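Local coordinates for putative dihydrodipicolinate synthase family protein (Coccidioides immitis, PDB 3QFE) that is of unassigned function but belongs to the dihydrodipicolinate synthase family and folds as a TIM barrel of parallel strands ringed by helices, at residues A[14-19]-A[39-44]; A[20-25]-A[264-269]; A[32-37]-A[67-72]; A[44-49]-A[228-233]; A[222-227]-A[305-310]. All coordinates share one frame; numbering follows the deposited sequence. Where two conformers were deposited one is given.

Contact 1: A[14-19]-A[39-44]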
# COMPACT_ATOMS: atom_id res chain seq x y z
N ILE A 14 -5.94 -3.65 7.53
CA ILE A 14 -6.09 -2.83 6.35
C ILE A 14 -4.99 -1.80 6.31
O ILE A 14 -4.85 -0.98 7.23
CB ILE A 14 -7.43 -2.08 6.33
CG1 ILE A 14 -8.59 -3.06 6.30
CG2 ILE A 14 -7.55 -1.21 5.09
CD1 ILE A 14 -8.64 -3.90 4.99
N TRP A 15 -4.22 -1.83 5.22
CA TRP A 15 -3.10 -0.94 5.02
C TRP A 15 -3.37 -0.04 3.83
O TRP A 15 -4.00 -0.47 2.86
CB TRP A 15 -1.83 -1.75 4.73
CG TRP A 15 -1.38 -2.57 5.89
CD1 TRP A 15 -2.04 -3.64 6.46
CD2 TRP A 15 -0.17 -2.41 6.64
NE1 TRP A 15 -1.31 -4.13 7.52
CE2 TRP A 15 -0.15 -3.40 7.64
CE3 TRP A 15 0.92 -1.53 6.53
CZ2 TRP A 15 0.89 -3.52 8.55
CZ3 TRP A 15 1.96 -1.65 7.43
CH2 TRP A 15 1.94 -2.65 8.43
N CYS A 16 -2.91 1.21 3.90
CA CYS A 16 -3.07 2.14 2.79
C CYS A 16 -1.73 2.52 2.14
O CYS A 16 -0.82 2.98 2.84
CB CYS A 16 -3.80 3.42 3.20
SG CYS A 16 -3.84 4.64 1.83
N PRO A 17 -1.62 2.35 0.80
CA PRO A 17 -0.45 2.83 0.07
C PRO A 17 -0.69 4.30 -0.34
O PRO A 17 -1.36 4.59 -1.36
CB PRO A 17 -0.39 1.90 -1.14
CG PRO A 17 -1.85 1.55 -1.41
CD PRO A 17 -2.57 1.65 -0.08
N ALA A 18 -0.12 5.21 0.46
CA ALA A 18 -0.44 6.63 0.41
C ALA A 18 0.02 7.30 -0.89
O ALA A 18 1.10 6.99 -1.41
CB ALA A 18 0.16 7.35 1.61
N VAL A 19 -0.79 8.21 -1.41
CA VAL A 19 -0.41 9.00 -2.58
C VAL A 19 0.61 10.08 -2.17
O VAL A 19 0.81 10.31 -0.98
CB VAL A 19 -1.63 9.63 -3.29
CG1 VAL A 19 -2.47 8.54 -3.96
CG2 VAL A 19 -2.48 10.45 -2.34
N ALA A 39 -1.12 11.70 8.56
CA ALA A 39 -1.63 11.71 9.92
C ALA A 39 -3.14 11.44 9.88
O ALA A 39 -3.66 10.62 10.64
CB ALA A 39 -1.31 13.01 10.59
N TYR A 40 -3.84 12.10 8.97
CA TYR A 40 -5.27 11.87 8.82
C TYR A 40 -5.57 10.38 8.52
O TYR A 40 -6.47 9.78 9.13
CB TYR A 40 -5.85 12.74 7.72
CG TYR A 40 -7.34 12.57 7.60
CD1 TYR A 40 -8.21 13.25 8.45
CD2 TYR A 40 -7.88 11.70 6.65
CE1 TYR A 40 -9.57 13.08 8.36
CE2 TYR A 40 -9.25 11.52 6.56
CZ TYR A 40 -10.09 12.20 7.41
OH TYR A 40 -11.44 12.03 7.32
N LEU A 41 -4.82 9.80 7.58
CA LEU A 41 -5.04 8.38 7.23
C LEU A 41 -4.78 7.46 8.43
O LEU A 41 -5.55 6.52 8.67
CB LEU A 41 -4.17 7.94 6.04
CG LEU A 41 -4.39 8.59 4.68
CD1 LEU A 41 -3.41 7.95 3.71
CD2 LEU A 41 -5.81 8.43 4.18
N ALA A 42 -3.72 7.72 9.18
CA ALA A 42 -3.39 6.83 10.29
C ALA A 42 -4.41 6.91 11.42
O ALA A 42 -4.53 5.97 12.21
CB ALA A 42 -1.99 7.08 10.82
N ARG A 43 -5.15 8.01 11.46
CA ARG A 43 -6.18 8.23 12.46
C ARG A 43 -7.60 7.78 12.00
O ARG A 43 -8.63 8.04 12.67
CB ARG A 43 -6.14 9.71 12.90
CG ARG A 43 -4.85 10.05 13.69
CD ARG A 43 -4.99 9.71 15.20
NE ARG A 43 -6.27 10.22 15.68
CZ ARG A 43 -6.52 11.51 15.92
NH1 ARG A 43 -5.55 12.43 15.81
NH2 ARG A 43 -7.74 11.87 16.28
N SER A 44 -7.65 7.07 10.87
CA SER A 44 -8.94 6.65 10.33
C SER A 44 -9.17 5.14 10.39
O SER A 44 -9.89 4.59 9.57
CB SER A 44 -9.11 7.12 8.89
OG SER A 44 -8.91 8.50 8.78

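Contact 2: A[20-25]-A[264-269]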
# COMPACT_ATOMS: atom_id res chain seq x y z
N THR A 20 1.23 10.74 -3.16
CA THR A 20 2.24 11.77 -2.92
C THR A 20 1.84 13.15 -3.43
O THR A 20 1.38 13.30 -4.57
CB THR A 20 3.57 11.34 -3.57
OG1 THR A 20 3.98 10.11 -2.99
CG2 THR A 20 4.68 12.41 -3.38
N PHE A 21 2.06 14.15 -2.59
CA PHE A 21 1.77 15.55 -2.87
C PHE A 21 2.98 16.25 -3.50
O PHE A 21 4.09 16.11 -3.00
CB PHE A 21 1.41 16.28 -1.55
CG PHE A 21 0.03 15.95 -1.02
CD1 PHE A 21 -1.06 16.79 -1.29
CD2 PHE A 21 -0.20 14.80 -0.28
CE1 PHE A 21 -2.35 16.49 -0.79
CE2 PHE A 21 -1.49 14.49 0.18
CZ PHE A 21 -2.56 15.35 -0.07
N PHE A 22 2.75 17.03 -4.57
CA PHE A 22 3.81 17.80 -5.23
C PHE A 22 3.41 19.25 -5.34
O PHE A 22 2.29 19.56 -5.82
CB PHE A 22 4.11 17.29 -6.65
CG PHE A 22 4.59 15.87 -6.72
CD1 PHE A 22 5.88 15.53 -6.27
CD2 PHE A 22 3.78 14.88 -7.25
CE1 PHE A 22 6.34 14.24 -6.33
CE2 PHE A 22 4.23 13.56 -7.32
CZ PHE A 22 5.51 13.24 -6.84
N ASP A 23 4.32 20.15 -4.96
CA ASP A 23 4.14 21.55 -5.29
C ASP A 23 4.37 21.69 -6.80
O ASP A 23 5.49 21.50 -7.28
CB ASP A 23 5.12 22.43 -4.50
CG ASP A 23 4.99 23.90 -4.84
OD1 ASP A 23 3.95 24.50 -4.55
OD2 ASP A 23 5.93 24.47 -5.41
N SER A 24 3.33 22.01 -7.55
CA SER A 24 3.46 22.00 -9.00
C SER A 24 4.34 23.12 -9.58
O SER A 24 5.00 22.92 -10.59
CB SER A 24 2.10 21.96 -9.68
OG SER A 24 1.35 23.13 -9.37
N LYS A 25 4.37 24.28 -8.93
CA LYS A 25 5.21 25.41 -9.41
C LYS A 25 6.70 25.09 -9.40
O LYS A 25 7.44 25.54 -10.27
CB LYS A 25 4.93 26.68 -8.60
N THR A 264 -6.17 8.97 -11.52
CA THR A 264 -7.56 8.96 -11.07
C THR A 264 -7.62 8.80 -9.55
O THR A 264 -8.38 9.51 -8.89
CB THR A 264 -8.38 7.86 -11.80
OG1 THR A 264 -8.40 8.14 -13.20
CG2 THR A 264 -9.81 7.86 -11.32
N THR A 265 -6.83 7.88 -9.02
CA THR A 265 -6.74 7.67 -7.58
C THR A 265 -6.30 8.94 -6.85
O THR A 265 -6.96 9.36 -5.90
CB THR A 265 -5.80 6.49 -7.23
OG1 THR A 265 -6.40 5.28 -7.71
CG2 THR A 265 -5.59 6.36 -5.69
N LYS A 266 -5.22 9.58 -7.31
CA LYS A 266 -4.77 10.87 -6.74
C LYS A 266 -5.88 11.92 -6.72
O LYS A 266 -6.03 12.63 -5.73
CB LYS A 266 -3.55 11.43 -7.47
CG LYS A 266 -2.31 10.55 -7.38
CD LYS A 266 -1.05 11.28 -7.88
CE LYS A 266 -0.59 12.27 -6.83
NZ LYS A 266 0.69 12.91 -7.14
N TYR A 267 -6.65 12.00 -7.80
CA TYR A 267 -7.72 13.00 -7.92
C TYR A 267 -8.87 12.69 -6.95
O TYR A 267 -9.47 13.59 -6.35
CB TYR A 267 -8.21 13.12 -9.36
CG TYR A 267 -9.43 14.01 -9.47
CD1 TYR A 267 -9.29 15.41 -9.44
CD2 TYR A 267 -10.71 13.48 -9.50
CE1 TYR A 267 -10.41 16.23 -9.49
CE2 TYR A 267 -11.83 14.30 -9.54
CZ TYR A 267 -11.68 15.67 -9.54
OH TYR A 267 -12.79 16.49 -9.57
N ALA A 268 -9.17 11.40 -6.78
CA ALA A 268 -10.23 11.01 -5.84
C ALA A 268 -9.80 11.38 -4.42
O ALA A 268 -10.57 11.95 -3.66
CB ALA A 268 -10.54 9.53 -5.96
N ALA A 269 -8.56 11.08 -4.07
CA ALA A 269 -8.02 11.47 -2.77
C ALA A 269 -8.07 12.98 -2.62
O ALA A 269 -8.41 13.48 -1.55
CB ALA A 269 -6.60 10.97 -2.62

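Contact 3: A[32-37]-A[67-72]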
# COMPACT_ATOMS: atom_id res chain seq x y z
N ALA A 32 4.57 19.58 4.15
CA ALA A 32 3.57 20.07 5.09
C ALA A 32 2.20 19.43 4.79
O ALA A 32 1.54 18.89 5.70
CB ALA A 32 3.49 21.62 5.10
N SER A 33 1.78 19.45 3.53
CA SER A 33 0.53 18.77 3.20
C SER A 33 0.63 17.26 3.41
O SER A 33 -0.28 16.64 3.96
CB SER A 33 0.09 19.11 1.79
OG SER A 33 0.03 20.52 1.67
N GLN A 34 1.75 16.67 2.98
CA GLN A 34 1.98 15.25 3.12
C GLN A 34 1.85 14.78 4.56
O GLN A 34 1.28 13.71 4.82
CB GLN A 34 3.38 14.88 2.60
CG GLN A 34 3.55 13.40 2.36
CD GLN A 34 2.80 12.94 1.13
OE1 GLN A 34 3.11 13.33 0.00
NE2 GLN A 34 1.80 12.13 1.33
N GLU A 35 2.42 15.53 5.50
CA GLU A 35 2.32 15.16 6.90
C GLU A 35 0.85 15.18 7.41
O GLU A 35 0.43 14.24 8.09
CB GLU A 35 3.19 16.05 7.78
CG GLU A 35 3.49 15.44 9.13
CD GLU A 35 4.08 16.42 10.12
OE1 GLU A 35 4.55 17.47 9.67
OE2 GLU A 35 4.08 16.16 11.35
N ARG A 36 0.10 16.23 7.05
CA ARG A 36 -1.32 16.33 7.38
C ARG A 36 -2.08 15.13 6.89
O ARG A 36 -2.92 14.58 7.60
CB ARG A 36 -1.95 17.59 6.78
CG ARG A 36 -1.45 18.87 7.38
CD ARG A 36 -2.27 20.06 6.95
NE ARG A 36 -1.84 21.26 7.67
CZ ARG A 36 -2.29 22.48 7.42
NH1 ARG A 36 -1.84 23.51 8.14
NH2 ARG A 36 -3.18 22.68 6.46
N TYR A 37 -1.77 14.71 5.66
CA TYR A 37 -2.49 13.66 4.97
C TYR A 37 -2.21 12.28 5.57
O TYR A 37 -3.13 11.55 5.89
CB TYR A 37 -2.15 13.69 3.48
CG TYR A 37 -2.87 12.64 2.66
CD1 TYR A 37 -4.24 12.74 2.39
CD2 TYR A 37 -2.18 11.54 2.16
CE1 TYR A 37 -4.90 11.79 1.62
CE2 TYR A 37 -2.83 10.57 1.40
CZ TYR A 37 -4.20 10.70 1.13
OH TYR A 37 -4.84 9.73 0.38
N ALA A 67 13.52 9.11 1.08
CA ALA A 67 13.86 9.15 2.52
C ALA A 67 13.06 10.20 3.28
O ALA A 67 12.71 10.00 4.43
CB ALA A 67 15.40 9.40 2.72
N GLN A 68 12.83 11.35 2.65
CA GLN A 68 12.06 12.42 3.29
C GLN A 68 10.62 11.97 3.50
O GLN A 68 10.02 12.28 4.52
CB GLN A 68 12.10 13.73 2.48
CG GLN A 68 13.44 14.38 2.59
CD GLN A 68 13.69 15.46 1.54
OE1 GLN A 68 12.98 15.57 0.53
NE2 GLN A 68 14.72 16.27 1.79
N LEU A 69 10.09 11.22 2.55
CA LEU A 69 8.70 10.80 2.69
C LEU A 69 8.57 9.81 3.82
O LEU A 69 7.64 9.91 4.61
CB LEU A 69 8.16 10.24 1.40
CG LEU A 69 7.87 11.26 0.31
CD1 LEU A 69 7.44 10.46 -0.92
CD2 LEU A 69 6.74 12.21 0.76
N ILE A 70 9.53 8.88 3.94
CA ILE A 70 9.47 7.91 5.02
C ILE A 70 9.55 8.64 6.35
O ILE A 70 8.72 8.39 7.22
CB ILE A 70 10.57 6.82 4.92
CG1 ILE A 70 10.38 6.04 3.60
CG2 ILE A 70 10.43 5.83 6.09
CD1 ILE A 70 11.59 5.12 3.23
N ALA A 71 10.51 9.55 6.48
CA ALA A 71 10.70 10.32 7.71
C ALA A 71 9.45 11.16 8.04
O ALA A 71 9.04 11.29 9.20
CB ALA A 71 11.95 11.25 7.58
N THR A 72 8.83 11.71 7.00
CA THR A 72 7.62 12.49 7.16
C THR A 72 6.47 11.57 7.61
O THR A 72 5.72 11.92 8.54
CB THR A 72 7.30 13.29 5.86
OG1 THR A 72 8.34 14.24 5.64
CG2 THR A 72 5.95 14.01 5.94

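Contact 4: A[44-49]-A[228-233]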
# COMPACT_ATOMS: atom_id res chain seq x y z
N SER A 44 -7.65 7.07 10.87
CA SER A 44 -8.94 6.65 10.33
C SER A 44 -9.17 5.14 10.39
O SER A 44 -9.89 4.59 9.57
CB SER A 44 -9.11 7.12 8.89
OG SER A 44 -8.91 8.50 8.78
N GLY A 45 -8.54 4.47 11.34
CA GLY A 45 -8.83 3.06 11.54
C GLY A 45 -7.90 2.12 10.78
O GLY A 45 -8.11 0.92 10.78
N LEU A 46 -6.88 2.64 10.13
CA LEU A 46 -5.99 1.76 9.37
C LEU A 46 -5.05 1.00 10.28
O LEU A 46 -4.69 1.46 11.36
CB LEU A 46 -5.18 2.55 8.33
CG LEU A 46 -5.96 3.33 7.27
CD1 LEU A 46 -5.00 4.13 6.43
CD2 LEU A 46 -6.82 2.42 6.42
N THR A 47 -4.62 -0.17 9.83
CA THR A 47 -3.62 -0.93 10.57
C THR A 47 -2.21 -0.35 10.35
O THR A 47 -1.44 -0.25 11.28
CB THR A 47 -3.67 -2.43 10.19
OG1 THR A 47 -4.97 -2.95 10.49
CG2 THR A 47 -2.58 -3.23 10.96
N GLY A 48 -1.89 0.07 9.14
CA GLY A 48 -0.58 0.62 8.86
C GLY A 48 -0.57 1.36 7.55
O GLY A 48 -1.54 1.31 6.80
N LEU A 49 0.54 2.05 7.28
CA LEU A 49 0.76 2.73 6.01
C LEU A 49 1.86 2.06 5.19
O LEU A 49 2.91 1.66 5.71
CB LEU A 49 1.08 4.22 6.19
CG LEU A 49 -0.02 5.13 6.79
CD1 LEU A 49 0.49 6.54 7.01
CD2 LEU A 49 -1.26 5.19 5.91
N THR A 228 -14.36 3.96 5.77
CA THR A 228 -15.22 2.95 5.13
C THR A 228 -14.46 1.64 4.93
O THR A 228 -14.94 0.59 5.34
CB THR A 228 -15.84 3.46 3.82
OG1 THR A 228 -16.51 4.69 4.08
CG2 THR A 228 -16.85 2.46 3.28
N VAL A 229 -13.27 1.70 4.35
CA VAL A 229 -12.53 0.47 4.11
C VAL A 229 -12.20 -0.22 5.44
O VAL A 229 -12.27 -1.44 5.52
CB VAL A 229 -11.25 0.69 3.24
CG1 VAL A 229 -10.42 -0.57 3.20
CG2 VAL A 229 -11.63 1.04 1.83
N SER A 230 -11.85 0.55 6.47
CA SER A 230 -11.61 -0.03 7.78
C SER A 230 -12.87 -0.60 8.39
O SER A 230 -12.80 -1.60 9.08
CB SER A 230 -11.04 0.99 8.77
OG SER A 230 -9.85 1.53 8.28
N LYS A 231 -14.01 0.06 8.17
CA LYS A 231 -15.27 -0.48 8.69
C LYS A 231 -15.53 -1.86 8.08
O LYS A 231 -15.93 -2.77 8.79
CB LYS A 231 -16.47 0.46 8.49
N ILE A 232 -15.28 -2.01 6.79
CA ILE A 232 -15.50 -3.30 6.13
C ILE A 232 -14.71 -4.39 6.84
O ILE A 232 -15.27 -5.40 7.26
CB ILE A 232 -15.19 -3.26 4.63
CG1 ILE A 232 -16.19 -2.37 3.92
CG2 ILE A 232 -15.24 -4.66 4.04
CD1 ILE A 232 -15.80 -1.99 2.51
N TYR A 233 -13.40 -4.17 7.00
CA TYR A 233 -12.57 -5.09 7.75
C TYR A 233 -13.12 -5.35 9.16
O TYR A 233 -13.27 -6.50 9.56
CB TYR A 233 -11.12 -4.59 7.84
CG TYR A 233 -10.15 -5.60 8.42
CD1 TYR A 233 -9.55 -6.58 7.61
CD2 TYR A 233 -9.83 -5.58 9.78
CE1 TYR A 233 -8.66 -7.52 8.15
CE2 TYR A 233 -8.94 -6.51 10.33
CZ TYR A 233 -8.37 -7.48 9.51
OH TYR A 233 -7.50 -8.39 10.07

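Contact 5: A[222-227]-A[305-310]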
# COMPACT_ATOMS: atom_id res chain seq x y z
N ALA A 222 -8.28 2.90 0.05
CA ALA A 222 -8.25 3.38 1.43
C ALA A 222 -7.63 4.77 1.47
O ALA A 222 -7.76 5.45 2.47
CB ALA A 222 -7.46 2.42 2.32
N ASN A 223 -6.97 5.18 0.39
CA ASN A 223 -6.56 6.59 0.22
C ASN A 223 -7.78 7.50 0.19
O ASN A 223 -7.73 8.63 0.68
CB ASN A 223 -5.83 6.82 -1.11
CG ASN A 223 -4.34 6.56 -1.01
OD1 ASN A 223 -3.61 7.33 -0.39
ND2 ASN A 223 -3.88 5.50 -1.68
N VAL A 224 -8.86 7.00 -0.41
CA VAL A 224 -10.01 7.84 -0.69
C VAL A 224 -11.02 7.85 0.46
O VAL A 224 -11.42 8.92 0.92
CB VAL A 224 -10.69 7.40 -1.99
CG1 VAL A 224 -11.72 8.45 -2.41
CG2 VAL A 224 -9.63 7.23 -3.07
N PHE A 225 -11.39 6.66 0.93
CA PHE A 225 -12.35 6.50 2.01
C PHE A 225 -11.81 5.55 3.08
O PHE A 225 -12.26 4.42 3.21
CB PHE A 225 -13.69 6.03 1.44
CG PHE A 225 -14.26 6.96 0.40
CD1 PHE A 225 -14.60 8.25 0.73
CD2 PHE A 225 -14.45 6.54 -0.90
CE1 PHE A 225 -15.11 9.11 -0.24
CE2 PHE A 225 -14.99 7.38 -1.85
CZ PHE A 225 -15.31 8.67 -1.53
N PRO A 226 -10.83 6.01 3.87
CA PRO A 226 -10.19 5.06 4.76
C PRO A 226 -11.09 4.50 5.86
O PRO A 226 -10.94 3.33 6.23
CB PRO A 226 -9.01 5.87 5.34
CG PRO A 226 -9.40 7.31 5.18
CD PRO A 226 -10.18 7.34 3.89
N LYS A 227 -12.01 5.31 6.39
CA LYS A 227 -12.90 4.86 7.47
C LYS A 227 -13.81 3.75 6.96
O LYS A 227 -14.00 2.72 7.63
CB LYS A 227 -13.76 6.01 8.02
CG LYS A 227 -13.37 6.51 9.39
CD LYS A 227 -13.16 5.36 10.40
CE LYS A 227 -13.77 5.68 11.74
NZ LYS A 227 -13.43 4.65 12.73
N LYS A 305 -19.45 11.32 -9.66
CA LYS A 305 -20.74 10.64 -9.74
C LYS A 305 -20.70 9.28 -9.05
O LYS A 305 -21.52 8.99 -8.17
CB LYS A 305 -21.21 10.47 -11.20
N VAL A 306 -19.71 8.47 -9.43
CA VAL A 306 -19.62 7.08 -9.01
C VAL A 306 -19.22 6.89 -7.55
O VAL A 306 -19.50 5.85 -6.96
CB VAL A 306 -18.64 6.32 -9.95
CG1 VAL A 306 -17.93 5.14 -9.23
CG2 VAL A 306 -19.37 5.87 -11.20
N MET A 307 -18.59 7.90 -6.95
CA MET A 307 -18.14 7.79 -5.56
C MET A 307 -19.03 8.54 -4.55
O MET A 307 -18.78 8.44 -3.34
CB MET A 307 -16.69 8.24 -5.45
CG MET A 307 -15.70 7.38 -6.16
SD MET A 307 -14.00 7.87 -5.75
CE MET A 307 -13.08 6.81 -6.86
N ALA A 308 -20.04 9.26 -5.03
CA ALA A 308 -20.90 10.11 -4.19
C ALA A 308 -21.59 9.39 -3.05
O ALA A 308 -21.72 9.96 -1.93
CB ALA A 308 -21.94 10.84 -5.03
N GLU A 309 -22.03 8.15 -3.31
CA GLU A 309 -22.74 7.37 -2.31
C GLU A 309 -21.81 6.95 -1.16
O GLU A 309 -22.16 7.09 0.00
CB GLU A 309 -23.43 6.13 -2.90
CG GLU A 309 -24.15 5.28 -1.85
CD GLU A 309 -24.86 4.03 -2.41
OE1 GLU A 309 -26.00 3.77 -1.99
OE2 GLU A 309 -24.27 3.30 -3.24
N VAL A 310 -20.64 6.43 -1.50
CA VAL A 310 -19.65 6.03 -0.50
C VAL A 310 -19.09 7.26 0.25
O VAL A 310 -18.80 7.17 1.43
CB VAL A 310 -18.55 5.15 -1.14
CG1 VAL A 310 -17.38 4.93 -0.19
CG2 VAL A 310 -19.15 3.81 -1.53

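Contact 1: A[14-19]-A[39-44]
Leu41 brings a single methyl, CD1, against two side chains of the 14-19 segment. Its CD1 lies 3.8 Å from Cys16 SG and 4.2 Å from Ala18 CB, so the end of the leucine rests against two residues whose side chains point to the same side of an extended chain, with Pro17 between them turned the other way. Two torsions explain the reach: CG stands beside the backbone N (chi1 -63°) and CD1 then continues the chain nearly straight (chi2 -179°). Cys16 answers with its sulfur anti to its own N (chi1 175°). This is the first strand and first helix of a parallel beta-alpha-beta crossover: strand 13-17 leads through a connection that includes the small hairpin 22-23/28-29 into helix 31-42, which covers the sheet before the chain enters the adjacent strand 48-51, where Leu49 also touches both Cys16 and Leu41. The CA atoms of Cys16 and Leu41 are separated by 7.9 Å, so the two segments meet through side chains. At the helix end, where Arg43 leaves helical geometry, Ser44 OG donates to Tyr40 O at 2.8 Å, tilted from the carbonyl plane.

Contact 2: A[20-25]-A[264-269]
Lys266 and Thr20 are joined by a hydrogen bond from a lysine ammonium to a main-chain carbonyl, and helix 262-271 supplies the lysine. Walking along 264-269, Thr264 directs its side chain to Pro257 and Val303. Thr265 sits one step further on, its CG2 packed against Val19, the residue just before the 20-25 segment.

Lys266 is the residue that crosses the gap. Its CB does not head straight for the opposing chain; the aliphatic part leaves the helix nearly extended at chi2 (-169°) and then bends at chi3 (76°), which swings CE and NZ onto the target. NZ donates to Thr20 O at 2.7 Å, with a C=O...N angle of 163°, so the donor approaches almost end-on to the carbonyl. CE follows it, 3.2 Å from the same Thr20 O. Beside this bond, NZ lies 3.6 Å from Phe22 CE2, obliquely placed to the ring, and the two side chains run roughly perpendicular. The buried ammonium has two further partners, a salt bridge to Glu57 OE1 and a hydrogen bond to Arg287 O, which together would be expected to favour its charged form.

Beyond the lysine, Tyr267 turns to helix 297-317, where its OH bonds to Arg304. Ala268 meets Val303 and Met307 of that same helix, while Ala269 faces Tyr37 of helix 31-42. Helix 262-271 thus packs on helices 297-317 and 31-42, and Lys266 reaches from it to the chain that runs from strand 13-17 into the short strand 22-23, itself paired antiparallel with strand 28-29.

Contact 3: A[32-37]-A[67-72]
Thr72 and Gln34 carry most of the packing between two successive helices of the TIM barrel, 31-42 and 63-77, which flank strand 48-51 in the chain. Over these segments the axes approach to 10.2 Å and cross at -42°, both helices running in broadly the same direction.

Thr72 buries the most surface. Its methyl CG2, anti to the backbone N, projects at the first helix and touches Glu35 on both main chain and side chain, lying 3.9 Å from Glu35 N and the same distance from Glu35 CB. The CA atoms of this pair are 5.9 Å apart, the nearest backbone approach of the two segments, which brings the threonine methyl directly onto Glu35. Beyond its CB, Glu35 runs on extended to a carboxylate in a long, weak ion pair with Lys75.

Gln34 comes next. Its chain folds at chi2 (73°), which turns the amide toward the 19-21 backbone and lays the bend against Leu69: Gln34 CG is 3.8 Å from Leu69 CD2, and the two side chains cross at about a right angle. The amide itself is occupied at both ends, OE1 accepting from Phe21 N and NE2 donating to Val19 O, so the buried polar group is matched by main-chain partners and its rotation is fixed.

Leu69, whose side chain also touches Leu31 and Tyr38, completes the interface. On the far side of Thr72, its hydroxyl OG1 gives a bond of 2.8 Å to Gln68 O, reaching that carbonyl from above its plane, on the face opposite to Thr72 N.

Contact 4: A[44-49]-A[228-233]
The turn that carries the chain from helix 31-42 into strand 48-51 of the TIM barrel rests on helix 226-237, through Ser44, Gly45 and Leu46 on one side and Ser230 on the other. The CA atoms of Gly45 and Ser230 come within 5.6 Å. Gly45 has phi 93° and psi 7°, a left-handed conformation that favours glycine, and the absence of a side chain on the face turned to Ser230 leaves room for the serine CB.

Ser230 is the one helical side chain in close contact and it buries the largest surface here. Its OG stands beside the backbone N (chi1 -58°), which directs the hydroxyl back along the helix, where it makes a hydrogen bond to Pro226 O one turn earlier. In that position OG also lies near two carbonyls of the turn: it makes a weak hydrogen bond to Ser44 O at 3.3 Å, with Gly45 O close by at 3.1 Å. Leu46 CD2 comes to 3.7 Å of Ser230 OG, and the leucine side chain also touches Cys16.

Further along, Thr47 ties the turn to strand 13-17, with OG1 and the backbone both paired to Ile14. Helix 226-237 packs on that same strand through Val229 and Tyr233, against Ile14, while its other flank meets helices 241-254 and 297-317, so the turn is held where the last helix of the barrel closes on the first strand.

Contact 5: A[222-227]-A[305-310]
The backbones keep a fair distance, CA to CA 7.7 Å between Phe225 and Val310 and 9.5 Å between Val224 and Met307, where the loop entering helix 226-237 passes helix 297-317 near a kink at which the N atoms of residues 309 and 310 lack bonds to the preceding turn. Phe225, at the N-cap position of helix 226-237, spans most of the gap with its ring. Over one face lies the Val310 methyl CG1, 3.4 Å from Phe225 CD2. The opposite face is met near its rim by Val224 CG1, the residue before it in the chain, so valine methyls sandwich the ring. Val310 CG1 is anti to its backbone N (chi1 170°), which sends that branch toward the phenyl. A Met-aromatic contact completes the set: Met307 SD is 5.2 Å from the Phe225 ring centroid and 68° off the ring normal, displaced toward the Val224 side. The same sulfur is 4.1 Å from Val224 CG1, the methionine being stretched out beyond CG and lying across the valine. Phe272 meets Val224, Phe225 and Met307, while Ala311 and Glu314, further along helix 297-317, also touch Phe225. Val310 also touches Ala254, so helix 241-254 adjoins this junction of the last barrel helix with the C-terminal helix, at whose end Ala315 and, just past the helix, Ser318 bind a calcium ion.

In the fold
Contacts 1, 2 and 5 are buried, contacts 3 and 4 partly so, with Gly45 of contact 4 exposed. Contact 1 lies nearest the chain centre and is purely apolar, as befits a helix laid on the inner sheet; contact 5 is also apolar but joins the loop entering helix 226-237 to the C-terminal helix, farther from the centre. Contact 2 alone rests on a charged group. Helix 31-42 serves contacts 1 and 3, helix 226-237 contacts 4 and 5, and contacts 1 and 4 reach neighbouring strands and share Ser44. Asn223, from contact 5, bonds to Pro17 and Val19 of contact 1 and to Tyr37 of contact 3. Contacts 2 and 4 do not touch, their centres about 21 Å apart.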